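Local coordinates for nucleotidyltransferase-like protein (Exiguobacterium sibiricum, PDB 3C18) that is of unproven function but probably transfers a nucleotidyl group to a substrate not yet identified, at residues L79-E93 with K108-Q122. Sequence-based numbering, arbitrary orientation. Where two conformers were deposited one is given.
Sequences LILNANRRAVHWVSE and KKQLRNFPETERCLQ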
ATOM      1  N   LEU A  79       7.707  -8.004 -10.316  1.00 35.30           N
ATOM      2  CA  LEU A  79       8.709  -7.487 -11.252  1.00 34.90           C
ATOM      3  C   LEU A  79       8.006  -6.577 -12.265  1.00 34.66           C
ATOM      4  O   LEU A  79       8.548  -5.567 -12.693  1.00 35.34           O
ATOM      5  CB  LEU A  79       9.472  -8.631 -11.936  1.00 33.12           C
ATOM      6  CG  LEU A  79      10.364  -9.510 -11.056  1.00 32.74           C
ATOM      7  CD1 LEU A  79      11.008 -10.579 -11.890  1.00 32.25           C
ATOM      8  CD2 LEU A  79      11.439  -8.682 -10.338  1.00 33.49           C
ATOM      9  N   ILE A  80       6.771  -6.939 -12.603  1.00 34.62           N
ATOM     10  CA  ILE A  80       5.987  -6.188 -13.597  1.00 32.43           C
ATOM     11  C   ILE A  80       5.652  -4.811 -13.063  1.00 35.36           C
ATOM     12  O   ILE A  80       5.646  -3.825 -13.794  1.00 35.52           O
ATOM     13  CB  ILE A  80       4.681  -6.921 -13.981  1.00 34.06           C
ATOM     14  CG1 ILE A  80       5.003  -8.044 -14.974  1.00 29.24           C
ATOM     15  CG2 ILE A  80       3.673  -5.966 -14.610  1.00 28.38           C
ATOM     16  CD1 ILE A  80       3.783  -8.876 -15.374  1.00 37.39           C
ATOM     17  N   LEU A  81       5.391  -4.770 -11.761  1.00 35.02           N
ATOM     18  CA  LEU A  81       4.927  -3.573 -11.088  1.00 33.65           C
ATOM     19  C   LEU A  81       6.061  -2.828 -10.404  1.00 34.63           C
ATOM     20  O   LEU A  81       5.869  -1.736  -9.912  1.00 33.37           O
ATOM     21  CB  LEU A  81       3.849  -3.893 -10.055  1.00 33.77           C
ATOM     22  CG  LEU A  81       2.574  -4.573 -10.543  1.00 25.90           C
ATOM     23  CD1 LEU A  81       1.589  -4.898  -9.439  1.00 33.76           C
ATOM     24  CD2 LEU A  81       1.974  -3.609 -11.545  1.00 32.78           C
ATOM     25  N   ASN A  82       7.236  -3.440 -10.401  1.00 37.18           N
ATOM     26  CA  ASN A  82       8.389  -2.866  -9.700  1.00 38.93           C
ATOM     27  C   ASN A  82       8.067  -2.666  -8.229  1.00 36.43           C
ATOM     28  O   ASN A  82       8.408  -1.641  -7.638  1.00 35.34           O
ATOM     29  CB  ASN A  82       8.746  -1.518 -10.305  1.00 42.44           C
ATOM     30  CG  ASN A  82      10.109  -1.033  -9.892  1.00 52.34           C
ATOM     31  OD1 ASN A  82      11.049  -1.825  -9.882  1.00 60.97           O
ATOM     32  ND2 ASN A  82      10.248   0.296  -9.610  1.00 52.50           N
ATOM     33  N   ALA A  83       7.428  -3.678  -7.656  1.00 35.52           N
ATOM     34  CA  ALA A  83       6.883  -3.631  -6.300  1.00 36.39           C
ATOM     35  C   ALA A  83       7.803  -4.205  -5.236  1.00 40.72           C
ATOM     36  O   ALA A  83       7.470  -4.196  -4.060  1.00 46.63           O
ATOM     37  CB  ALA A  83       5.526  -4.350  -6.263  1.00 34.45           C
ATOM     38  N   ASN A  84       8.973  -4.685  -5.639  1.00 39.84           N
ATOM     39  CA  ASN A  84       9.900  -5.356  -4.688  1.00 37.40           C
ATOM     40  C   ASN A  84      11.340  -5.247  -5.115  1.00 36.39           C
ATOM     41  O   ASN A  84      11.848  -6.093  -5.822  1.00 35.19           O
ATOM     42  CB  ASN A  84       9.518  -6.837  -4.526  1.00 36.40           C
ATOM     43  CG  ASN A  84      10.228  -7.514  -3.363  1.00 36.71           C
ATOM     44  OD1 ASN A  84      11.295  -7.097  -2.945  1.00 32.27           O
ATOM     45  ND2 ASN A  84       9.636  -8.581  -2.851  1.00 36.81           N
ATOM     46  N   ARG A  85      11.977  -4.177  -4.669  1.00 37.80           N
ATOM     47  CA  ARG A  85      13.325  -3.841  -5.097  1.00 39.89           C
ATOM     48  C   ARG A  85      14.340  -4.892  -4.695  1.00 38.32           C
ATOM     49  O   ARG A  85      15.297  -5.165  -5.427  1.00 41.32           O
ATOM     50  CB  ARG A  85      13.737  -2.441  -4.588  1.00 42.71           C
ATOM     51  CG  ARG A  85      12.936  -1.282  -5.297  1.00 52.53           C
ATOM     52  CD  ARG A  85      12.919  -1.435  -6.870  1.00 54.89           C
ATOM     53  NE  ARG A  85      14.241  -1.148  -7.434  1.00 61.27           N
ATOM     54  CZ  ARG A  85      14.581  -1.332  -8.705  1.00 63.15           C
ATOM     55  NH1 ARG A  85      13.696  -1.798  -9.563  1.00 56.74           N
ATOM     56  NH2 ARG A  85      15.812  -1.060  -9.114  1.00 64.78           N
ATOM     57  N   ARG A  86      14.132  -5.484  -3.533  1.00 38.39           N
ATOM     58  CA  ARG A  86      15.051  -6.549  -3.056  1.00 39.16           C
ATOM     59  C   ARG A  86      15.044  -7.705  -4.006  1.00 37.05           C
ATOM     60  O   ARG A  86      16.074  -8.253  -4.335  1.00 38.79           O
ATOM     61  CB  ARG A  86      14.686  -7.116  -1.689  1.00 38.26           C
ATOM     62  CG  ARG A  86      15.396  -6.478  -0.581  1.00 41.73           C
ATOM     63  CD  ARG A  86      15.511  -7.424   0.612  1.00 41.24           C
ATOM     64  NE  ARG A  86      14.241  -8.073   0.924  1.00 39.04           N
ATOM     65  CZ  ARG A  86      14.019  -8.839   1.978  1.00 38.83           C
ATOM     66  NH1 ARG A  86      14.987  -9.049   2.855  1.00 41.07           N
ATOM     67  NH2 ARG A  86      12.815  -9.389   2.159  1.00 41.65           N
ATOM     68  N   ALA A  87      13.857  -8.067  -4.453  1.00 37.00           N
ATOM     69  CA  ALA A  87      13.715  -9.240  -5.337  1.00 36.92           C
ATOM     70  C   ALA A  87      14.451  -9.004  -6.643  1.00 38.95           C
ATOM     71  O   ALA A  87      15.068  -9.915  -7.180  1.00 40.22           O
ATOM     72  CB  ALA A  87      12.263  -9.585  -5.587  1.00 38.71           C
ATOM     73  N   VAL A  88      14.395  -7.777  -7.140  1.00 38.64           N
ATOM     74  CA  VAL A  88      15.088  -7.448  -8.392  1.00 39.82           C
ATOM     75  C   VAL A  88      16.567  -7.716  -8.176  1.00 38.61           C
ATOM     76  O   VAL A  88      17.222  -8.352  -8.991  1.00 38.93           O
ATOM     77  CB  VAL A  88      14.875  -5.981  -8.863  1.00 40.67           C
ATOM     78  CG1 VAL A  88      15.848  -5.630  -9.981  1.00 34.88           C
ATOM     79  CG2 VAL A  88      13.443  -5.761  -9.304  1.00 39.60           C
ATOM     80  N   HIS A  89      17.045  -7.277  -7.022  1.00 37.48           N
ATOM     81  CA  HIS A  89      18.456  -7.404  -6.638  1.00 39.13           C
ATOM     82  C   HIS A  89      18.838  -8.859  -6.506  1.00 37.67           C
ATOM     83  O   HIS A  89      19.902  -9.285  -6.956  1.00 36.49           O
ATOM     84  CB  HIS A  89      18.726  -6.712  -5.291  1.00 39.99           C
ATOM     85  CG  HIS A  89      20.174  -6.639  -4.925  1.00 44.73           C
ATOM     86  ND1 HIS A  89      20.803  -5.453  -4.619  1.00 51.65           N
ATOM     87  CD2 HIS A  89      21.128  -7.600  -4.844  1.00 57.92           C
ATOM     88  CE1 HIS A  89      22.081  -5.684  -4.361  1.00 55.94           C
ATOM     89  NE2 HIS A  89      22.305  -6.980  -4.490  1.00 54.47           N
ATOM     90  N   TRP A  90      17.945  -9.630  -5.895  1.00 35.01           N
ATOM     91  CA  TRP A  90      18.212 -11.030  -5.677  1.00 32.26           C
ATOM     92  C   TRP A  90      18.396 -11.756  -7.000  1.00 35.48           C
ATOM     93  O   TRP A  90      19.311 -12.561  -7.162  1.00 36.27           O
ATOM     94  CB  TRP A  90      17.078 -11.732  -4.918  1.00 33.76           C
ATOM     95  CG  TRP A  90      16.951 -11.339  -3.498  1.00 28.49           C
ATOM     96  CD1 TRP A  90      17.916 -10.776  -2.724  1.00 27.20           C
ATOM     97  CD2 TRP A  90      15.817 -11.530  -2.654  1.00 25.78           C
ATOM     98  NE1 TRP A  90      17.455 -10.573  -1.469  1.00 28.86           N
ATOM     99  CE2 TRP A  90      16.158 -11.020  -1.392  1.00 28.03           C
ATOM    100  CE3 TRP A  90      14.545 -12.070  -2.845  1.00 31.60           C
ATOM    101  CZ2 TRP A  90      15.271 -11.037  -0.308  1.00 28.70           C
ATOM    102  CZ3 TRP A  90      13.654 -12.067  -1.771  1.00 32.82           C
ATOM    103  CH2 TRP A  90      14.031 -11.574  -0.517  1.00 28.60           C
ATOM    104  N   VAL A  91      17.477 -11.514  -7.918  1.00 35.84           N
ATOM    105  CA  VAL A  91      17.471 -12.259  -9.173  1.00 36.23           C
ATOM    106  C   VAL A  91      18.645 -11.808  -9.999  1.00 41.15           C
ATOM    107  O   VAL A  91      19.257 -12.606 -10.680  1.00 43.43           O
ATOM    108  CB  VAL A  91      16.197 -12.059  -9.998  1.00 36.95           C
ATOM    109  CG1 VAL A  91      16.364 -12.692 -11.377  1.00 26.02           C
ATOM    110  CG2 VAL A  91      14.952 -12.637  -9.252  1.00 32.94           C
ATOM    111  N   SER A  92      18.994 -10.532  -9.896  1.00 42.55           N
ATOM    112  CA  SER A  92      20.013 -10.000 -10.793  1.00 44.96           C
ATOM    113  C   SER A  92      21.439 -10.250 -10.309  1.00 44.00           C
ATOM    114  O   SER A  92      22.305 -10.624 -11.103  1.00 42.92           O
ATOM    115  CB  SER A  92      19.784  -8.512 -11.064  1.00 47.65           C
ATOM    116  OG  SER A  92      20.451  -7.718 -10.103  1.00 54.53           O
ATOM    117  N   GLU A  93      21.680 -10.071  -9.017  1.00 41.69           N
ATOM    118  CA  GLU A  93      23.023 -10.257  -8.480  1.00 41.98           C
ATOM    119  C   GLU A  93      23.208 -11.668  -7.933  1.00 41.11           C
ATOM    120  O   GLU A  93      24.318 -12.116  -7.676  1.00 41.01           O
ATOM    121  CB  GLU A  93      23.312  -9.244  -7.373  1.00 43.38           C
ATOM    122  CG  GLU A  93      23.164  -7.787  -7.818  1.00 49.81           C
ATOM    123  CD  GLU A  93      24.024  -7.448  -9.025  1.00 54.80           C
ATOM    124  OE1 GLU A  93      25.255  -7.606  -8.947  1.00 63.24           O
ATOM    125  OE2 GLU A  93      23.465  -7.009 -10.050  1.00 66.46           O
ATOM    126  N   LYS A 108      17.143 -13.203 -15.776  1.00 36.05           N
ATOM    127  CA  LYS A 108      18.264 -12.267 -15.577  1.00 37.57           C
ATOM    128  C   LYS A 108      18.419 -11.322 -16.780  1.00 40.10           C
ATOM    129  O   LYS A 108      18.727 -10.120 -16.641  1.00 37.21           O
ATOM    130  CB  LYS A 108      19.586 -13.028 -15.334  1.00 39.12           C
ATOM    131  CG  LYS A 108      19.977 -13.170 -13.857  1.00 41.83           C
ATOM    132  CD  LYS A 108      20.659 -14.494 -13.592  1.00 42.89           C
ATOM    133  CE  LYS A 108      21.791 -14.399 -12.601  1.00 37.85           C
ATOM    134  NZ  LYS A 108      21.582 -13.567 -11.405  1.00 40.18           N
ATOM    135  N   LYS A 109      18.186 -11.901 -17.960  1.00 42.24           N
ATOM    136  CA  LYS A 109      18.265 -11.177 -19.242  1.00 41.64           C
ATOM    137  C   LYS A 109      17.104 -10.217 -19.372  1.00 41.15           C
ATOM    138  O   LYS A 109      17.275  -9.046 -19.709  1.00 38.01           O
ATOM    139  CB  LYS A 109      18.276 -12.140 -20.436  1.00 42.47           C
ATOM    140  CG  LYS A 109      19.611 -12.829 -20.630  1.00 48.76           C
ATOM    141  CD  LYS A 109      19.505 -14.098 -21.490  1.00 54.99           C
ATOM    142  CE  LYS A 109      20.828 -14.889 -21.476  1.00 56.88           C
ATOM    143  NZ  LYS A 109      20.730 -16.213 -22.166  1.00 60.44           N
ATOM    144  N   GLN A 110      15.918 -10.723 -19.063  1.00 43.30           N
ATOM    145  CA  GLN A 110      14.684  -9.951 -19.197  1.00 44.75           C
ATOM    146  C   GLN A 110      14.766  -8.719 -18.319  1.00 44.22           C
ATOM    147  O   GLN A 110      14.217  -7.667 -18.640  1.00 44.59           O
ATOM    148  CB  GLN A 110      13.454 -10.760 -18.763  1.00 46.72           C
ATOM    149  CG  GLN A 110      13.144 -12.034 -19.565  1.00 54.95           C
ATOM    150  CD  GLN A 110      12.143 -12.948 -18.816  1.00 69.02           C
ATOM    151  OE1 GLN A 110      12.242 -14.189 -18.858  1.00 64.15           O
ATOM    152  NE2 GLN A 110      11.193 -12.323 -18.098  1.00 69.25           N
ATOM    153  N   LEU A 111      15.472  -8.865 -17.210  1.00 43.07           N
ATOM    154  CA  LEU A 111      15.554  -7.793 -16.194  1.00 43.20           C
ATOM    155  C   LEU A 111      16.337  -6.602 -16.717  1.00 43.65           C
ATOM    156  O   LEU A 111      16.323  -5.528 -16.131  1.00 44.50           O
ATOM    157  CB  LEU A 111      16.195  -8.273 -14.886  1.00 44.23           C
ATOM    158  CG  LEU A 111      15.256  -8.992 -13.916  1.00 44.79           C
ATOM    159  CD1 LEU A 111      16.016  -9.417 -12.676  1.00 51.28           C
ATOM    160  CD2 LEU A 111      14.099  -8.082 -13.558  1.00 42.26           C
ATOM    161  N   ARG A 112      17.045  -6.816 -17.813  1.00 44.95           N
ATOM    162  CA  ARG A 112      17.892  -5.753 -18.392  1.00 45.91           C
ATOM    163  C   ARG A 112      17.032  -4.891 -19.301  1.00 43.43           C
ATOM    164  O   ARG A 112      17.466  -3.889 -19.819  1.00 45.05           O
ATOM    165  CB  ARG A 112      19.087  -6.346 -19.163  1.00 47.16           C
ATOM    166  CG  ARG A 112      20.125  -7.014 -18.275  1.00 54.28           C
ATOM    167  CD  ARG A 112      21.265  -7.642 -19.072  1.00 62.67           C
ATOM    168  NE  ARG A 112      22.131  -8.480 -18.235  1.00 72.33           N
ATOM    169  CZ  ARG A 112      22.104  -9.817 -18.214  1.00 83.91           C
ATOM    170  NH1 ARG A 112      21.263 -10.487 -18.992  1.00 87.20           N
ATOM    171  NH2 ARG A 112      22.925 -10.496 -17.416  1.00 86.91           N
ATOM    172  N   ASN A 113      15.802  -5.323 -19.482  1.00 40.78           N
ATOM    173  CA  ASN A 113      14.840  -4.641 -20.330  0.50 40.86           C
ATOM    174  C   ASN A 113      13.671  -4.131 -19.495  1.00 40.93           C
ATOM    175  O   ASN A 113      13.304  -4.752 -18.521  1.00 42.10           O
ATOM    176  CB  ASN A 113      14.321  -5.609 -21.401  0.50 41.14           C
ATOM    177  CG  ASN A 113      15.431  -6.145 -22.306  0.50 39.65           C
ATOM    178  OD1 ASN A 113      16.388  -5.435 -22.629  0.50 34.14           O
ATOM    179  ND2 ASN A 113      15.295  -7.403 -22.726  0.50 34.02           N
ATOM    180  N   PHE A 114      13.110  -3.004 -19.919  1.00 40.45           N
ATOM    181  CA  PHE A 114      11.932  -2.391 -19.290  1.00 34.94           C
ATOM    182  C   PHE A 114      10.809  -2.346 -20.324  1.00 35.70           C
ATOM    183  O   PHE A 114      10.610  -1.337 -20.986  1.00 34.00           O
ATOM    184  CB  PHE A 114      12.230  -0.966 -18.814  1.00 35.89           C
ATOM    185  CG  PHE A 114      11.248  -0.436 -17.760  1.00 28.47           C
ATOM    186  CD1 PHE A 114      10.078  -1.134 -17.473  1.00 26.24           C
ATOM    187  CD2 PHE A 114      11.482   0.786 -17.111  1.00 27.92           C
ATOM    188  CE1 PHE A 114       9.191  -0.670 -16.512  1.00 26.77           C
ATOM    189  CE2 PHE A 114      10.589   1.260 -16.141  1.00 27.72           C
ATOM    190  CZ  PHE A 114       9.447   0.529 -15.842  1.00 33.02           C
ATOM    191  N   PRO A 115      10.045  -3.427 -20.448  1.00 33.40           N
ATOM    192  CA  PRO A 115       8.962  -3.433 -21.402  1.00 36.36           C
ATOM    193  C   PRO A 115       8.037  -2.217 -21.310  1.00 38.00           C
ATOM    194  O   PRO A 115       7.668  -1.753 -20.238  1.00 35.50           O
ATOM    195  CB  PRO A 115       8.210  -4.711 -21.067  1.00 35.49           C
ATOM    196  CG  PRO A 115       9.223  -5.580 -20.417  1.00 38.20           C
ATOM    197  CD  PRO A 115      10.082  -4.652 -19.646  1.00 37.51           C
ATOM    198  N   GLU A 116       7.674  -1.742 -22.489  1.00 40.05           N
ATOM    199  CA  GLU A 116       6.887  -0.545 -22.654  1.00 40.58           C
ATOM    200  C   GLU A 116       5.565  -0.675 -21.933  1.00 39.36           C
ATOM    201  O   GLU A 116       5.139   0.234 -21.246  1.00 37.24           O
ATOM    202  CB  GLU A 116       6.666  -0.256 -24.156  1.00 43.66           C
ATOM    203  CG  GLU A 116       6.204   1.138 -24.434  1.00 51.86           C
ATOM    204  CD  GLU A 116       7.187   2.194 -23.937  1.00 58.24           C
ATOM    205  OE1 GLU A 116       8.412   1.923 -23.808  1.00 62.69           O
ATOM    206  OE2 GLU A 116       6.710   3.310 -23.674  1.00 67.06           O
ATOM    207  N   THR A 117       4.934  -1.834 -22.028  1.00 38.51           N
ATOM    208  CA  THR A 117       3.613  -2.019 -21.408  0.50 39.30           C
ATOM    209  C   THR A 117       3.698  -1.920 -19.891  1.00 39.24           C
ATOM    210  O   THR A 117       2.790  -1.385 -19.231  1.00 40.40           O
ATOM    211  CB  THR A 117       2.987  -3.377 -21.771  0.50 39.75           C
ATOM    212  OG1 THR A 117       3.910  -4.426 -21.453  0.50 41.17           O
ATOM    213  CG2 THR A 117       2.639  -3.422 -23.249  0.50 37.02           C
ATOM    214  N   GLU A 118       4.797  -2.445 -19.348  1.00 36.05           N
ATOM    215  CA  GLU A 118       5.006  -2.424 -17.884  1.00 33.99           C
ATOM    216  C   GLU A 118       5.338  -1.021 -17.423  1.00 28.96           C
ATOM    217  O   GLU A 118       4.899  -0.598 -16.398  1.00 29.08           O
ATOM    218  CB  GLU A 118       6.115  -3.351 -17.425  1.00 34.03           C
ATOM    219  CG  GLU A 118       5.950  -4.773 -17.884  1.00 41.44           C
ATOM    220  CD  GLU A 118       7.115  -5.631 -17.466  1.00 41.25           C
ATOM    221  OE1 GLU A 118       8.018  -5.104 -16.749  1.00 40.36           O
ATOM    222  OE2 GLU A 118       7.111  -6.817 -17.858  1.00 45.26           O
ATOM    223  N   ARG A 119       6.114  -0.307 -18.214  1.00 30.89           N
ATOM    224  CA  ARG A 119       6.466   1.053 -17.860  1.00 29.03           C
ATOM    225  C   ARG A 119       5.241   1.929 -17.813  1.00 30.24           C
ATOM    226  O   ARG A 119       5.080   2.756 -16.919  1.00 29.05           O
ATOM    227  CB  ARG A 119       7.456   1.660 -18.838  1.00 30.72           C
ATOM    228  CG  ARG A 119       7.947   3.000 -18.351  1.00 33.83           C
ATOM    229  CD  ARG A 119       9.173   3.475 -19.130  1.00 32.30           C
ATOM    230  NE  ARG A 119       8.824   3.687 -20.515  1.00 39.44           N
ATOM    231  CZ  ARG A 119       8.417   4.847 -21.013  1.00 45.52           C
ATOM    232  NH1 ARG A 119       8.326   5.924 -20.245  1.00 42.34           N
ATOM    233  NH2 ARG A 119       8.116   4.928 -22.292  1.00 48.38           N
ATOM    234  N   CYS A 120       4.375   1.741 -18.795  1.00 30.74           N
ATOM    235  CA  CYS A 120       3.176   2.591 -18.938  1.00 29.97           C
ATOM    236  C   CYS A 120       2.205   2.319 -17.829  1.00 26.80           C
ATOM    237  O   CYS A 120       1.559   3.233 -17.337  1.00 27.93           O
ATOM    238  CB  CYS A 120       2.500   2.414 -20.301  1.00 34.25           C
ATOM    239  SG  CYS A 120       3.480   3.247 -21.591  1.00 40.83           S
ATOM    240  N   LEU A 121       2.130   1.066 -17.412  1.00 26.23           N
ATOM    241  CA  LEU A 121       1.235   0.682 -16.299  1.00 26.23           C
ATOM    242  C   LEU A 121       1.732   1.317 -15.011  1.00 28.86           C
ATOM    243  O   LEU A 121       0.963   1.846 -14.208  1.00 30.41           O
ATOM    244  CB  LEU A 121       1.184  -0.842 -16.129  1.00 27.50           C
ATOM    245  CG  LEU A 121       0.390  -1.322 -14.910  1.00 27.96           C
ATOM    246  CD1 LEU A 121      -0.980  -0.690 -14.857  1.00 25.83           C
ATOM    247  CD2 LEU A 121       0.321  -2.836 -14.894  1.00 25.43           C
ATOM    248  N   GLN A 122       3.042   1.268 -14.832  1.00 28.60           N
ATOM    249  CA  GLN A 122       3.674   1.897 -13.656  1.00 25.14           C
ATOM    250  C   GLN A 122       3.448   3.415 -13.623  1.00 28.54           C
ATOM    251  O   GLN A 122       3.318   4.027 -12.556  1.00 29.72           O
ATOM    252  CB  GLN A 122       5.144   1.543 -13.606  1.00 27.88           C
ATOM    253  CG  GLN A 122       5.384   0.069 -13.177  1.00 27.63           C
ATOM    254  CD  GLN A 122       6.822  -0.290 -13.095  1.00 28.13           C
ATOM    255  OE1 GLN A 122       7.655   0.532 -12.678  1.00 27.88           O
ATOM    256  NE2 GLN A 122       7.152  -1.553 -13.473  1.00 28.83           N
TER
HETATM  257  O   HOH W   1       9.030  -3.708 -14.722  1.00 42.85           O
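Gln122 reaches across to the C-terminal end of helix 72-81, where its NE2 donates to Ile80 O at 2.7 Å. The acceptor lies close to the glutamine's amide plane, but the donor sits 43° out of the carbonyl plane, off the lone-pair direction. On the same amide, OE1 rests against Asn82 CB at 3.3 Å, and the two amides lie 8° from parallel. With an alanine in place of Gln122 the amide is gone, and Ile80 O would probably be left without its side-chain donor while a gap opens beside Asn82. A long glutamine suits a helix end, which leaves carbonyls short of partners: Asn82, at positive phi, is the C-prime residue of a Schellman motif. One turn back, Glu118, extended beyond CG, crosses the Ile80 side chain at about a right angle, its OE2 3.8 Å from Ile80 CG1, while a water donates to both Glu118 OE1 and Leu79 O. Leu81 and Leu121, suitably apolar, meet through their CD2 methyls.

The contact joins the nucleotidyltransferase-like domain, where helix 85-93 packs on strand 40-46 of the mixed sheet, to the long helix 116-142, which probably runs on into the substrate-binding-like region. Leu111, from the type I turn of Gln110 to Asn113, puts CD1 3.5 Å from Val91 CG1, its branched end filling the apolar surface offered by Val91, which also packs on Leu43. Lys108 bends at chi2, chi3 and chi4, bringing NZ to donate to Val91 O at 2.6 Å and weakly to Ser92 O. Gly94 O also accepts from this ammonium, whose several hydrogens suit a carbonyl cluster.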